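Local coordinates for hypothetical protein (PDB 2HEK) that is a largely helical HD-domain protein that binds zinc and GDP and may act as a dGTPase, although its function is not established, at residues R111-T116 with E120-D125; V198-L203 with H337-L342; L229-V234 with K310-E315. One frame throughout, in Å; residues are numbered along the deposited sequence.

Overall arrangement
The three contacts share no helix or strand, and their centres lie 38 to 41 Å apart. Each is partly buried, and none is bridged by a direct hydrogen bond. Contact 1 is local, between two successive helices of the HD domain, with an apolar touch inside and a carboxylate and a water outside. Contacts 2 and 3 are long-range. Contact 2, the farthest from the chain centre, sets leucines and a serine at helix ends beside a mixed sheet, next to a second subunit. Contact 3, lying along the chain between the two segments of contact 2, buries the most surface: one isoleucine meets a strand whose charged side chains pair with the same helix.

Contact 1 (R111-T116 with E120-D125); sequences RVIKET and EILKQD
The carboxylate of Glu120 reaches back to the junction before its own helix and brings OE2 within 3.4 Å of Thr116 O, a meeting of two acceptors and therefore not a hydrogen bond. The bend at chi2 (75°) is what lets the chain return this way. Beside it, a water donates to Lys114 O at 3.0 Å and, weakly, to Glu120 OE2. The other flat group, the guanidinium of Arg111, has the carboxylate of Glu115 in plane at its edge and grips it side-on: NE reaches Glu115 OE2 and NH2 reaches Glu115 OE1, each at 2.9 Å, the latter on the syn lone pair. Toward the interior the helices touch through methyls, CG2 of Ile113 and CD1 of Leu122 lying 3.9 Å apart on obliquely crossing side chains. Val135 and Ile131 of helix 128-139 pack on Ile113 and Leu122 respectively. Thr116 occupies the N-cap of helix 117-123, its OG1 weakly bonded to Ile118 N. Two successive helices of the HD domain thus meet at Thr116 and share a small apolar touch; the water links Lys114 O to Glu120 OE2, while the approach of OE2 to Thr116 O is probably mildly unfavourable.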
ATOM      1  N   ARG A 111       0.371 -18.145  36.181  1.00 33.38           N
ATOM      2  CA  ARG A 111      -0.134 -19.475  36.460  1.00 37.56           C
ATOM      3  C   ARG A 111       0.006 -20.442  35.284  1.00 38.34           C
ATOM      4  O   ARG A 111       0.407 -21.588  35.472  1.00 39.54           O
ATOM      5  CB  ARG A 111      -1.612 -19.385  36.893  1.00 40.23           C
ATOM      6  CG  ARG A 111      -1.819 -18.704  38.233  1.00 42.39           C
ATOM      7  CD  ARG A 111      -3.174 -19.031  38.823  1.00 44.51           C
ATOM      8  NE  ARG A 111      -3.351 -20.474  38.992  1.00 44.95           N
ATOM      9  CZ  ARG A 111      -4.524 -21.063  39.183  1.00 43.42           C
ATOM     10  NH1 ARG A 111      -5.627 -20.325  39.243  1.00 43.16           N
ATOM     11  NH2 ARG A 111      -4.590 -22.372  39.331  1.00 42.43           N
ATOM     12  N   VAL A 112      -0.318 -19.972  34.086  1.00 35.82           N
ATOM     13  CA  VAL A 112      -0.231 -20.806  32.873  1.00 34.55           C
ATOM     14  C   VAL A 112       1.253 -21.184  32.591  1.00 34.28           C
ATOM     15  O   VAL A 112       1.572 -22.316  32.250  1.00 37.26           O
ATOM     16  CB  VAL A 112      -0.939 -20.158  31.651  1.00 32.97           C
ATOM     17  CG1 VAL A 112      -0.667 -20.943  30.379  1.00 31.67           C
ATOM     18  CG2 VAL A 112      -2.441 -20.064  31.891  1.00 32.74           C
ATOM     19  N   ILE A 113       2.149 -20.212  32.753  1.00 30.46           N
ATOM     20  CA  ILE A 113       3.580 -20.485  32.555  1.00 32.89           C
ATOM     21  C   ILE A 113       4.116 -21.505  33.572  1.00 37.92           C
ATOM     22  O   ILE A 113       4.941 -22.349  33.211  1.00 39.39           O
ATOM     23  CB  ILE A 113       4.383 -19.189  32.650  1.00 31.92           C
ATOM     24  CG1 ILE A 113       4.131 -18.302  31.427  1.00 33.32           C
ATOM     25  CG2 ILE A 113       5.874 -19.479  32.774  1.00 30.17           C
ATOM     26  CD1 ILE A 113       4.483 -16.846  31.643  1.00 32.14           C
ATOM     27  N   LYS A 114       3.661 -21.427  34.823  1.00 38.41           N
ATOM     28  CA  LYS A 114       4.231 -22.253  35.891  1.00 38.59           C
ATOM     29  C   LYS A 114       3.536 -23.594  36.100  1.00 42.54           C
ATOM     30  O   LYS A 114       4.192 -24.567  36.513  1.00 44.84           O
ATOM     31  CB  LYS A 114       4.264 -21.457  37.186  1.00 37.59           C
ATOM     32  CG  LYS A 114       5.391 -20.404  37.185  1.00 38.17           C
ATOM     33  CD  LYS A 114       5.384 -19.586  38.475  1.00 43.15           C
ATOM     34  CE  LYS A 114       6.623 -18.693  38.556  1.00 43.85           C
ATOM     35  NZ  LYS A 114       6.628 -17.845  39.811  1.00 44.22           N
ATOM     36  N   GLU A 115       2.237 -23.658  35.789  1.00 41.11           N
ATOM     37  CA  GLU A 115       1.399 -24.822  36.097  1.00 42.27           C
ATOM     38  C   GLU A 115       1.038 -25.723  34.901  1.00 43.71           C
ATOM     39  O   GLU A 115       0.223 -26.646  35.052  1.00 46.98           O
ATOM     40  CB  GLU A 115       0.117 -24.380  36.833  1.00 42.54           C
ATOM     41  CG  GLU A 115       0.356 -23.547  38.123  1.00 42.78           C
ATOM     42  CD  GLU A 115      -0.924 -22.992  38.752  1.00 43.75           C
ATOM     43  OE1 GLU A 115      -2.023 -23.576  38.594  1.00 47.43           O
ATOM     44  OE2 GLU A 115      -0.836 -21.950  39.429  1.00 47.87           O
ATOM     45  N   THR A 116       1.629 -25.477  33.723  1.00 39.21           N
ATOM     46  CA  THR A 116       1.356 -26.316  32.549  1.00 34.82           C
ATOM     47  C   THR A 116       2.671 -26.781  31.935  1.00 37.73           C
ATOM     48  O   THR A 116       3.747 -26.428  32.443  1.00 36.03           O
ATOM     49  CB  THR A 116       0.550 -25.526  31.471  1.00 35.50           C
ATOM     50  OG1 THR A 116       1.360 -24.457  30.976  1.00 34.57           O
ATOM     51  CG2 THR A 116      -0.770 -24.970  32.047  1.00 35.90           C
ATOM     52  N   GLU A 120       8.011 -26.801  31.781  1.00 36.01           N
ATOM     53  CA  GLU A 120       8.965 -27.835  31.364  1.00 38.42           C
ATOM     54  C   GLU A 120       9.629 -27.456  30.060  1.00 38.08           C
ATOM     55  O   GLU A 120      10.840 -27.667  29.852  1.00 35.64           O
ATOM     56  CB  GLU A 120       8.251 -29.175  31.214  1.00 47.69           C
ATOM     57  CG  GLU A 120       8.179 -29.971  32.505  1.00 58.12           C
ATOM     58  CD  GLU A 120       7.150 -29.435  33.502  1.00 65.25           C
ATOM     59  OE1 GLU A 120       7.346 -29.683  34.715  1.00 69.58           O
ATOM     60  OE2 GLU A 120       6.148 -28.771  33.089  1.00 70.71           O
ATOM     61  N   ILE A 121       8.844 -26.876  29.159  1.00 37.44           N
ATOM     62  CA  ILE A 121       9.414 -26.460  27.888  1.00 32.66           C
ATOM     63  C   ILE A 121      10.483 -25.393  28.112  1.00 31.31           C
ATOM     64  O   ILE A 121      11.613 -25.504  27.594  1.00 29.04           O
ATOM     65  CB  ILE A 121       8.295 -25.979  26.882  1.00 32.86           C
ATOM     66  CG1 ILE A 121       7.393 -27.157  26.499  1.00 32.98           C
ATOM     67  CG2 ILE A 121       8.961 -25.343  25.645  1.00 31.83           C
ATOM     68  CD1 ILE A 121       5.998 -26.761  25.890  1.00 32.31           C
ATOM     69  N   LEU A 122      10.156 -24.350  28.878  1.00 32.31           N
ATOM     70  CA  LEU A 122      11.166 -23.287  29.153  1.00 30.78           C
ATOM     71  C   LEU A 122      12.420 -23.809  29.905  1.00 33.20           C
ATOM     72  O   LEU A 122      13.569 -23.351  29.654  1.00 31.47           O
ATOM     73  CB  LEU A 122      10.525 -22.149  29.946  1.00 31.68           C
ATOM     74  CG  LEU A 122       9.420 -21.324  29.252  1.00 28.60           C
ATOM     75  CD1 LEU A 122       8.719 -20.437  30.266  1.00 28.66           C
ATOM     76  CD2 LEU A 122      10.088 -20.485  28.174  1.00 29.85           C
ATOM     77  N   LYS A 123      12.210 -24.783  30.802  1.00 31.79           N
ATOM     78  CA  LYS A 123      13.334 -25.364  31.572  1.00 37.19           C
ATOM     79  C   LYS A 123      14.384 -26.040  30.700  1.00 40.67           C
ATOM     80  O   LYS A 123      15.531 -26.155  31.112  1.00 39.77           O
ATOM     81  CB  LYS A 123      12.858 -26.345  32.651  1.00 39.73           C
ATOM     82  CG  LYS A 123      12.458 -25.664  33.939  1.00 42.67           C
ATOM     83  CD  LYS A 123      13.685 -25.108  34.714  1.00 48.80           C
ATOM     84  CE  LYS A 123      14.193 -26.121  35.756  1.00 52.89           C
ATOM     85  NZ  LYS A 123      15.549 -25.789  36.197  1.00 54.69           N
ATOM     86  N   GLN A 124      14.005 -26.462  29.487  1.00 39.21           N
ATOM     87  CA  GLN A 124      14.970 -27.009  28.542  1.00 42.43           C
ATOM     88  C   GLN A 124      16.031 -26.003  28.114  1.00 42.75           C
ATOM     89  O   GLN A 124      17.163 -26.387  27.801  1.00 45.54           O
ATOM     90  CB  GLN A 124      14.258 -27.597  27.298  1.00 46.39           C
ATOM     91  CG  GLN A 124      13.186 -28.647  27.646  1.00 54.34           C
ATOM     92  CD  GLN A 124      13.678 -29.673  28.671  1.00 61.55           C
ATOM     93  OE1 GLN A 124      14.723 -30.307  28.464  1.00 65.03           O
ATOM     94  NE2 GLN A 124      12.928 -29.839  29.787  1.00 63.08           N
ATOM     95  N   ASP A 125      15.670 -24.723  28.087  1.00 40.79           N
ATOM     96  CA  ASP A 125      16.571 -23.673  27.645  1.00 42.60           C
ATOM     97  C   ASP A 125      17.005 -22.675  28.739  1.00 39.50           C
ATOM     98  O   ASP A 125      18.038 -22.018  28.575  1.00 35.14           O
ATOM     99  CB  ASP A 125      15.909 -22.891  26.504  1.00 50.23           C
ATOM    100  CG  ASP A 125      15.536 -23.788  25.321  1.00 56.31           C
ATOM    101  OD1 ASP A 125      16.464 -24.413  24.762  1.00 58.68           O
ATOM    102  OD2 ASP A 125      14.323 -23.874  24.977  1.00 59.96           O
TER
HETATM  103  O   HOH W   1       4.576 -27.493  35.895  1.00 67.56           O

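Contact 2 (V198-L203 with H337-L342)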
ATOM      1  N   VAL A 198      13.369   7.812  22.505  1.00 31.95           N
ATOM      2  CA  VAL A 198      13.370   8.042  21.059  1.00 34.37           C
ATOM      3  C   VAL A 198      14.448   9.077  20.720  1.00 34.18           C
ATOM      4  O   VAL A 198      14.494  10.123  21.341  1.00 38.96           O
ATOM      5  CB  VAL A 198      11.984   8.574  20.555  1.00 34.81           C
ATOM      6  CG1 VAL A 198      11.924   8.657  18.996  1.00 32.83           C
ATOM      7  CG2 VAL A 198      10.834   7.701  21.085  1.00 35.17           C
ATOM      8  N   ASP A 199      15.326   8.776  19.773  1.00 35.32           N
ATOM      9  CA  ASP A 199      16.247   9.781  19.239  1.00 36.23           C
ATOM     10  C   ASP A 199      15.464  10.934  18.594  1.00 40.31           C
ATOM     11  O   ASP A 199      14.366  10.746  18.070  1.00 39.01           O
ATOM     12  CB  ASP A 199      17.155   9.169  18.203  1.00 37.49           C
ATOM     13  CG  ASP A 199      18.310  10.088  17.859  1.00 44.75           C
ATOM     14  OD1 ASP A 199      19.116  10.359  18.773  1.00 47.52           O
ATOM     15  OD2 ASP A 199      18.401  10.565  16.708  1.00 45.47           O
ATOM     16  N   GLU A 200      16.008  12.139  18.616  1.00 40.60           N
ATOM     17  CA  GLU A 200      15.285  13.261  18.061  1.00 43.68           C
ATOM     18  C   GLU A 200      14.972  13.073  16.582  1.00 40.91           C
ATOM     19  O   GLU A 200      14.006  13.620  16.106  1.00 44.60           O
ATOM     20  CB  GLU A 200      16.034  14.573  18.285  1.00 52.62           C
ATOM     21  CG  GLU A 200      15.083  15.761  18.343  1.00 60.45           C
ATOM     22  CD  GLU A 200      15.775  17.071  18.646  1.00 66.80           C
ATOM     23  OE1 GLU A 200      17.012  17.079  18.872  1.00 69.51           O
ATOM     24  OE2 GLU A 200      15.067  18.098  18.653  1.00 70.00           O
ATOM     25  N   SER A 201      15.766  12.291  15.850  1.00 39.14           N
ATOM     26  CA  SER A 201      15.472  12.001  14.441  1.00 38.91           C
ATOM     27  C   SER A 201      14.168  11.192  14.279  1.00 39.46           C
ATOM     28  O   SER A 201      13.671  10.999  13.161  1.00 38.95           O
ATOM     29  CB  SER A 201      16.632  11.249  13.799  1.00 38.65           C
ATOM     30  OG  SER A 201      16.837   9.986  14.432  1.00 40.94           O
ATOM     31  N   GLY A 202      13.629  10.708  15.394  1.00 37.51           N
ATOM     32  CA  GLY A 202      12.378   9.980  15.372  1.00 35.90           C
ATOM     33  C   GLY A 202      11.200  10.729  15.950  1.00 35.66           C
ATOM     34  O   GLY A 202      10.161  10.108  16.238  1.00 33.84           O
ATOM     35  N   LEU A 203      11.334  12.049  16.133  1.00 34.86           N
ATOM     36  CA  LEU A 203      10.227  12.840  16.708  1.00 35.69           C
ATOM     37  C   LEU A 203       8.926  12.761  15.909  1.00 35.24           C
ATOM     38  O   LEU A 203       7.840  12.624  16.498  1.00 36.16           O
ATOM     39  CB  LEU A 203      10.611  14.293  16.895  1.00 37.97           C
ATOM     40  CG  LEU A 203       9.760  15.062  17.920  1.00 39.98           C
ATOM     41  CD1 LEU A 203       9.521  14.295  19.234  1.00 41.05           C
ATOM     42  CD2 LEU A 203      10.435  16.415  18.237  1.00 44.60           C
ATOM     43  N   HIS A 337       7.051  16.120  25.171  1.00 48.57           N
ATOM     44  CA  HIS A 337       6.329  17.394  25.114  1.00 53.22           C
ATOM     45  C   HIS A 337       7.267  18.616  25.210  1.00 55.85           C
ATOM     46  O   HIS A 337       6.958  19.667  24.640  1.00 56.49           O
ATOM     47  CB  HIS A 337       5.208  17.475  26.159  1.00 52.71           C
ATOM     48  CG  HIS A 337       5.664  17.280  27.566  1.00 54.87           C
ATOM     49  ND1 HIS A 337       5.896  16.032  28.104  1.00 55.04           N
ATOM     50  CD2 HIS A 337       5.904  18.170  28.560  1.00 55.78           C
ATOM     51  CE1 HIS A 337       6.260  16.160  29.369  1.00 56.34           C
ATOM     52  NE2 HIS A 337       6.278  17.447  29.668  1.00 56.77           N
ATOM     53  N   GLU A 338       8.418  18.467  25.886  1.00 58.16           N
ATOM     54  CA  GLU A 338       9.434  19.550  25.919  1.00 60.31           C
ATOM     55  C   GLU A 338       9.962  19.874  24.514  1.00 59.93           C
ATOM     56  O   GLU A 338      10.338  21.017  24.236  1.00 63.09           O
ATOM     57  CB  GLU A 338      10.593  19.240  26.885  1.00 58.25           C
ATOM     58  CG  GLU A 338      10.168  19.128  28.347  1.00 60.64           C
ATOM     59  CD  GLU A 338      11.315  18.826  29.330  1.00 60.77           C
ATOM     60  OE1 GLU A 338      11.269  19.402  30.435  1.00 66.04           O
ATOM     61  OE2 GLU A 338      12.242  18.030  29.031  1.00 60.61           O
ATOM     62  N   LEU A 339       9.967  18.877  23.621  1.00 59.69           N
ATOM     63  CA  LEU A 339      10.483  19.061  22.253  1.00 56.72           C
ATOM     64  C   LEU A 339       9.419  19.132  21.147  1.00 53.08           C
ATOM     65  O   LEU A 339       9.713  19.601  20.062  1.00 51.52           O
ATOM     66  CB  LEU A 339      11.537  17.994  21.895  1.00 58.83           C
ATOM     67  CG  LEU A 339      12.750  17.841  22.829  1.00 61.74           C
ATOM     68  CD1 LEU A 339      13.770  16.906  22.211  1.00 61.84           C
ATOM     69  CD2 LEU A 339      13.385  19.195  23.163  1.00 61.01           C
ATOM     70  N   SER A 340       8.208  18.639  21.402  1.00 51.43           N
ATOM     71  CA  SER A 340       7.125  18.657  20.379  1.00 47.92           C
ATOM     72  C   SER A 340       5.949  19.461  20.919  1.00 48.28           C
ATOM     73  O   SER A 340       5.219  18.982  21.817  1.00 47.97           O
ATOM     74  CB  SER A 340       6.686  17.216  19.993  1.00 47.10           C
ATOM     75  OG  SER A 340       5.459  17.150  19.228  1.00 42.52           O
ATOM     76  N   PRO A 341       5.752  20.694  20.396  1.00 48.60           N
ATOM     77  CA  PRO A 341       4.555  21.426  20.830  1.00 47.91           C
ATOM     78  C   PRO A 341       3.275  20.598  20.554  1.00 47.48           C
ATOM     79  O   PRO A 341       2.323  20.634  21.353  1.00 46.48           O
ATOM     80  CB  PRO A 341       4.585  22.702  19.970  1.00 48.80           C
ATOM     81  CG  PRO A 341       6.046  22.877  19.589  1.00 50.63           C
ATOM     82  CD  PRO A 341       6.548  21.457  19.409  1.00 48.83           C
ATOM     83  N   LEU A 342       3.265  19.829  19.462  1.00 45.23           N
ATOM     84  CA  LEU A 342       2.034  19.095  19.116  1.00 45.13           C
ATOM     85  C   LEU A 342       1.712  18.024  20.194  1.00 45.20           C
ATOM     86  O   LEU A 342       0.599  17.954  20.739  1.00 48.70           O
ATOM     87  CB  LEU A 342       2.151  18.472  17.730  1.00 40.84           C
ATOM     88  CG  LEU A 342       1.053  17.428  17.463  1.00 41.16           C
ATOM     89  CD1 LEU A 342      -0.234  18.143  17.246  1.00 42.88           C
ATOM     90  CD2 LEU A 342       1.362  16.504  16.312  1.00 37.84           C
TER
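Leu203 reaches across to the junction between two short helices, where its two methyls divide their contacts between Leu339 and Ser340. From CB, which heads toward the other segment, the chain runs to CG, placed anti to the backbone N (chi1 -159°), and there it forks. CD1 lies 4.1 Å from Ser340 CB. CD2 comes against the backbone of the neighbouring residue, 3.7 Å from Leu339 O, and also meets Leu339 CB at 4.1 Å. The isobutyl end of Leu339 goes on to Glu200, whose extended chain crosses it at about a right angle, with OE2 4.0 Å from Leu339 CD1. Ser340 meets Leu203 with its CB, while OG is bonded to Glu207 and caps Ile343 N as the N-cap of helix 341-345. In segment 198-203, Asp199 OD2 accepts from Ser201 N in an Asx turn and from Ser201 OG, shaping the bend after the strand. Leu203 thus opens helix 203-221 just past strand 195-199, and Leu339 lies in the weakly bonded helix 336-339; both side chains rest on Val327 of strand 326-329, the parallel neighbour of 195-199, while Pro341 and Leu342 pack on Glu290 and Tyr214 of the second subunit.

Contact 3 (L229-V234 with K310-E315); sequences LSIHLV and KVRFDE
Within 229-234, Ile231 carries the contact with 310-315, touching Arg312, Phe313 and Asp314 in turn. At the start of the strand, Val311 contributes its carbonyl: Arg312 NH1 donates to Val311 O at 2.9 Å from well above the carbonyl plane, which helps to fix the guanidinium over its own backbone. The Arg312 chain leaves its backbone toward the helix and bends at chi2 (-74°), laying its aliphatic part alongside Ile231. There CD lies 4.0 Å from Ile231 CG2 and CG 4.1 Å from the same methyl, the two side chains running past each other in opposite directions. Beyond this apolar stretch NE forms a salt bridge with Glu235, one turn on from Ile231. With an alanine in place of Arg312, Glu235 would probably be left without its charged mate and the CG2 methyl of Ile231 without the methylenes that cover it. Phe313 starts its side chain away from the helix and takes part through its backbone, O lying 4.3 Å from Ile231 CD1. Asp314 turns back toward the helix, its CB and CG each 4.1 Å from that same CD1, while OD2 pairs with Arg227, so that salt bridges to the one helix stand at both ends of the isoleucine contact. The axes of segments 229-234 and 311-315 approach to 10.3 Å, at 115° between their directions. The strand forms an edge of an antiparallel sheet, hydrogen-bonded to strand 349-356; helix 224-240 packs on one face, and helix 292-305 receives Val311 and Phe313 on the other.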
ATOM      1  N   LEU A 229     -21.970  -3.657  23.558  1.00 31.09           N
ATOM      2  CA  LEU A 229     -21.811  -5.102  23.460  1.00 33.15           C
ATOM      3  C   LEU A 229     -20.945  -5.670  24.587  1.00 31.06           C
ATOM      4  O   LEU A 229     -21.270  -6.696  25.172  1.00 35.98           O
ATOM      5  CB  LEU A 229     -21.231  -5.487  22.079  1.00 32.81           C
ATOM      6  CG  LEU A 229     -22.184  -5.196  20.896  1.00 35.60           C
ATOM      7  CD1 LEU A 229     -21.467  -5.346  19.519  1.00 33.07           C
ATOM      8  CD2 LEU A 229     -23.422  -6.110  20.968  1.00 33.69           C
ATOM      9  N   SER A 230     -19.839  -5.005  24.896  1.00 32.59           N
ATOM     10  CA  SER A 230     -18.942  -5.434  25.970  1.00 34.00           C
ATOM     11  C   SER A 230     -19.621  -5.325  27.342  1.00 37.18           C
ATOM     12  O   SER A 230     -19.438  -6.195  28.196  1.00 35.52           O
ATOM     13  CB  SER A 230     -17.653  -4.607  25.948  1.00 38.16           C
ATOM     14  OG  SER A 230     -16.769  -5.048  26.967  1.00 41.23           O
ATOM     15  N   ILE A 231     -20.401  -4.260  27.535  1.00 37.87           N
ATOM     16  CA  ILE A 231     -21.230  -4.096  28.746  1.00 39.23           C
ATOM     17  C   ILE A 231     -22.179  -5.298  28.916  1.00 39.65           C
ATOM     18  O   ILE A 231     -22.158  -5.930  29.959  1.00 42.98           O
ATOM     19  CB  ILE A 231     -21.952  -2.738  28.759  1.00 38.76           C
ATOM     20  CG1 ILE A 231     -20.936  -1.596  28.954  1.00 37.72           C
ATOM     21  CG2 ILE A 231     -23.023  -2.650  29.852  1.00 39.84           C
ATOM     22  CD1 ILE A 231     -21.533  -0.251  28.660  1.00 35.04           C
ATOM     23  N   HIS A 232     -22.929  -5.659  27.874  1.00 37.92           N
ATOM     24  CA  HIS A 232     -23.771  -6.873  27.900  1.00 38.75           C
ATOM     25  C   HIS A 232     -22.991  -8.162  28.133  1.00 40.70           C
ATOM     26  O   HIS A 232     -23.391  -8.993  28.942  1.00 42.83           O
ATOM     27  CB  HIS A 232     -24.645  -7.008  26.640  1.00 37.99           C
ATOM     28  CG  HIS A 232     -25.619  -5.888  26.453  1.00 38.91           C
ATOM     29  ND1 HIS A 232     -26.427  -5.430  27.474  1.00 39.04           N
ATOM     30  CD2 HIS A 232     -25.946  -5.158  25.358  1.00 36.56           C
ATOM     31  CE1 HIS A 232     -27.182  -4.444  27.023  1.00 37.22           C
ATOM     32  NE2 HIS A 232     -26.917  -4.266  25.741  1.00 40.53           N
ATOM     33  N   LEU A 233     -21.867  -8.328  27.434  1.00 42.49           N
ATOM     34  CA  LEU A 233     -21.056  -9.519  27.572  1.00 40.71           C
ATOM     35  C   LEU A 233     -20.527  -9.686  28.998  1.00 44.01           C
ATOM     36  O   LEU A 233     -20.565 -10.776  29.572  1.00 44.56           O
ATOM     37  CB  LEU A 233     -19.894  -9.516  26.576  1.00 38.88           C
ATOM     38  CG  LEU A 233     -19.187 -10.835  26.872  1.00 42.16           C
ATOM     39  CD1 LEU A 233     -19.538 -11.969  25.930  1.00 44.01           C
ATOM     40  CD2 LEU A 233     -17.728 -10.642  26.957  1.00 42.67           C
ATOM     41  N   VAL A 234     -20.024  -8.599  29.569  1.00 45.58           N
ATOM     42  CA  VAL A 234     -19.412  -8.676  30.884  1.00 47.54           C
ATOM     43  C   VAL A 234     -20.467  -9.013  31.967  1.00 48.49           C
ATOM     44  O   VAL A 234     -20.213  -9.809  32.885  1.00 50.48           O
ATOM     45  CB  VAL A 234     -18.541  -7.421  31.167  1.00 48.17           C
ATOM     46  CG1 VAL A 234     -18.169  -7.338  32.612  1.00 47.44           C
ATOM     47  CG2 VAL A 234     -17.253  -7.479  30.307  1.00 47.67           C
ATOM     48  N   LYS A 310     -33.149  -0.730  32.956  1.00 55.77           N
ATOM     49  CA  LYS A 310     -33.406  -0.441  31.548  1.00 54.47           C
ATOM     50  C   LYS A 310     -32.390   0.521  30.930  1.00 50.07           C
ATOM     51  O   LYS A 310     -32.563   0.966  29.804  1.00 47.10           O
ATOM     52  CB  LYS A 310     -34.807   0.129  31.352  1.00 61.31           C
ATOM     53  CG  LYS A 310     -35.957  -0.811  31.762  1.00 61.41           C
ATOM     54  CD  LYS A 310     -36.239  -1.887  30.714  1.00 64.56           C
ATOM     55  CE  LYS A 310     -37.279  -2.887  31.233  1.00 62.41           C
ATOM     56  NZ  LYS A 310     -37.337  -4.123  30.395  1.00 68.26           N
ATOM     57  N   VAL A 311     -31.347   0.861  31.670  1.00 47.61           N
ATOM     58  CA  VAL A 311     -30.385   1.836  31.160  1.00 46.36           C
ATOM     59  C   VAL A 311     -28.980   1.414  31.502  1.00 43.40           C
ATOM     60  O   VAL A 311     -28.754   0.724  32.507  1.00 38.12           O
ATOM     61  CB  VAL A 311     -30.628   3.276  31.720  1.00 50.32           C
ATOM     62  CG1 VAL A 311     -31.960   3.852  31.223  1.00 51.90           C
ATOM     63  CG2 VAL A 311     -30.551   3.277  33.231  1.00 51.28           C
ATOM     64  N   ARG A 312     -28.022   1.846  30.677  1.00 41.58           N
ATOM     65  CA  ARG A 312     -26.616   1.646  31.014  1.00 40.26           C
ATOM     66  C   ARG A 312     -25.834   2.929  30.760  1.00 36.69           C
ATOM     67  O   ARG A 312     -26.181   3.692  29.880  1.00 36.49           O
ATOM     68  CB  ARG A 312     -26.029   0.467  30.223  1.00 42.60           C
ATOM     69  CG  ARG A 312     -26.682  -0.874  30.569  1.00 42.46           C
ATOM     70  CD  ARG A 312     -26.225  -1.364  31.947  1.00 42.95           C
ATOM     71  NE  ARG A 312     -26.695  -2.713  32.245  1.00 47.50           N
ATOM     72  CZ  ARG A 312     -27.971  -3.046  32.450  1.00 48.77           C
ATOM     73  NH1 ARG A 312     -28.931  -2.129  32.361  1.00 47.33           N
ATOM     74  NH2 ARG A 312     -28.285  -4.311  32.728  1.00 51.08           N
ATOM     75  N   PHE A 313     -24.808   3.165  31.569  1.00 36.65           N
ATOM     76  CA  PHE A 313     -23.973   4.357  31.451  1.00 41.06           C
ATOM     77  C   PHE A 313     -22.544   3.910  31.156  1.00 41.50           C
ATOM     78  O   PHE A 313     -22.123   2.826  31.565  1.00 46.70           O
ATOM     79  CB  PHE A 313     -24.066   5.218  32.726  1.00 42.04           C
ATOM     80  CG  PHE A 313     -25.472   5.561  33.095  1.00 45.38           C
ATOM     81  CD1 PHE A 313     -26.145   4.836  34.078  1.00 46.92           C
ATOM     82  CD2 PHE A 313     -26.151   6.561  32.415  1.00 46.33           C
ATOM     83  CE1 PHE A 313     -27.470   5.126  34.400  1.00 47.69           C
ATOM     84  CE2 PHE A 313     -27.486   6.858  32.718  1.00 47.29           C
ATOM     85  CZ  PHE A 313     -28.147   6.145  33.710  1.00 46.94           C
ATOM     86  N   ASP A 314     -21.802   4.727  30.426  1.00 38.26           N
ATOM     87  CA  ASP A 314     -20.420   4.382  30.159  1.00 38.36           C
ATOM     88  C   ASP A 314     -19.622   5.664  30.131  1.00 38.87           C
ATOM     89  O   ASP A 314     -20.013   6.612  29.460  1.00 39.06           O
ATOM     90  CB  ASP A 314     -20.299   3.627  28.823  1.00 39.05           C
ATOM     91  CG  ASP A 314     -18.933   2.967  28.645  1.00 42.28           C
ATOM     92  OD1 ASP A 314     -18.357   2.491  29.643  1.00 45.66           O
ATOM     93  OD2 ASP A 314     -18.417   2.929  27.509  1.00 42.83           O
ATOM     94  N   GLU A 315     -18.526   5.695  30.888  1.00 40.19           N
ATOM     95  CA  GLU A 315     -17.629   6.850  30.903  1.00 50.37           C
ATOM     96  C   GLU A 315     -16.262   6.411  30.422  1.00 49.08           C
ATOM     97  O   GLU A 315     -15.648   5.513  30.994  1.00 48.75           O
ATOM     98  CB  GLU A 315     -17.529   7.459  32.312  1.00 50.90           C
ATOM     99  CG  GLU A 315     -18.889   7.947  32.865  1.00 56.20           C
ATOM    100  CD  GLU A 315     -18.810   8.612  34.257  1.00 56.30           C
ATOM    101  OE1 GLU A 315     -17.706   8.982  34.711  1.00 61.73           O
ATOM    102  OE2 GLU A 315     -19.872   8.787  34.891  1.00 62.89           O
TER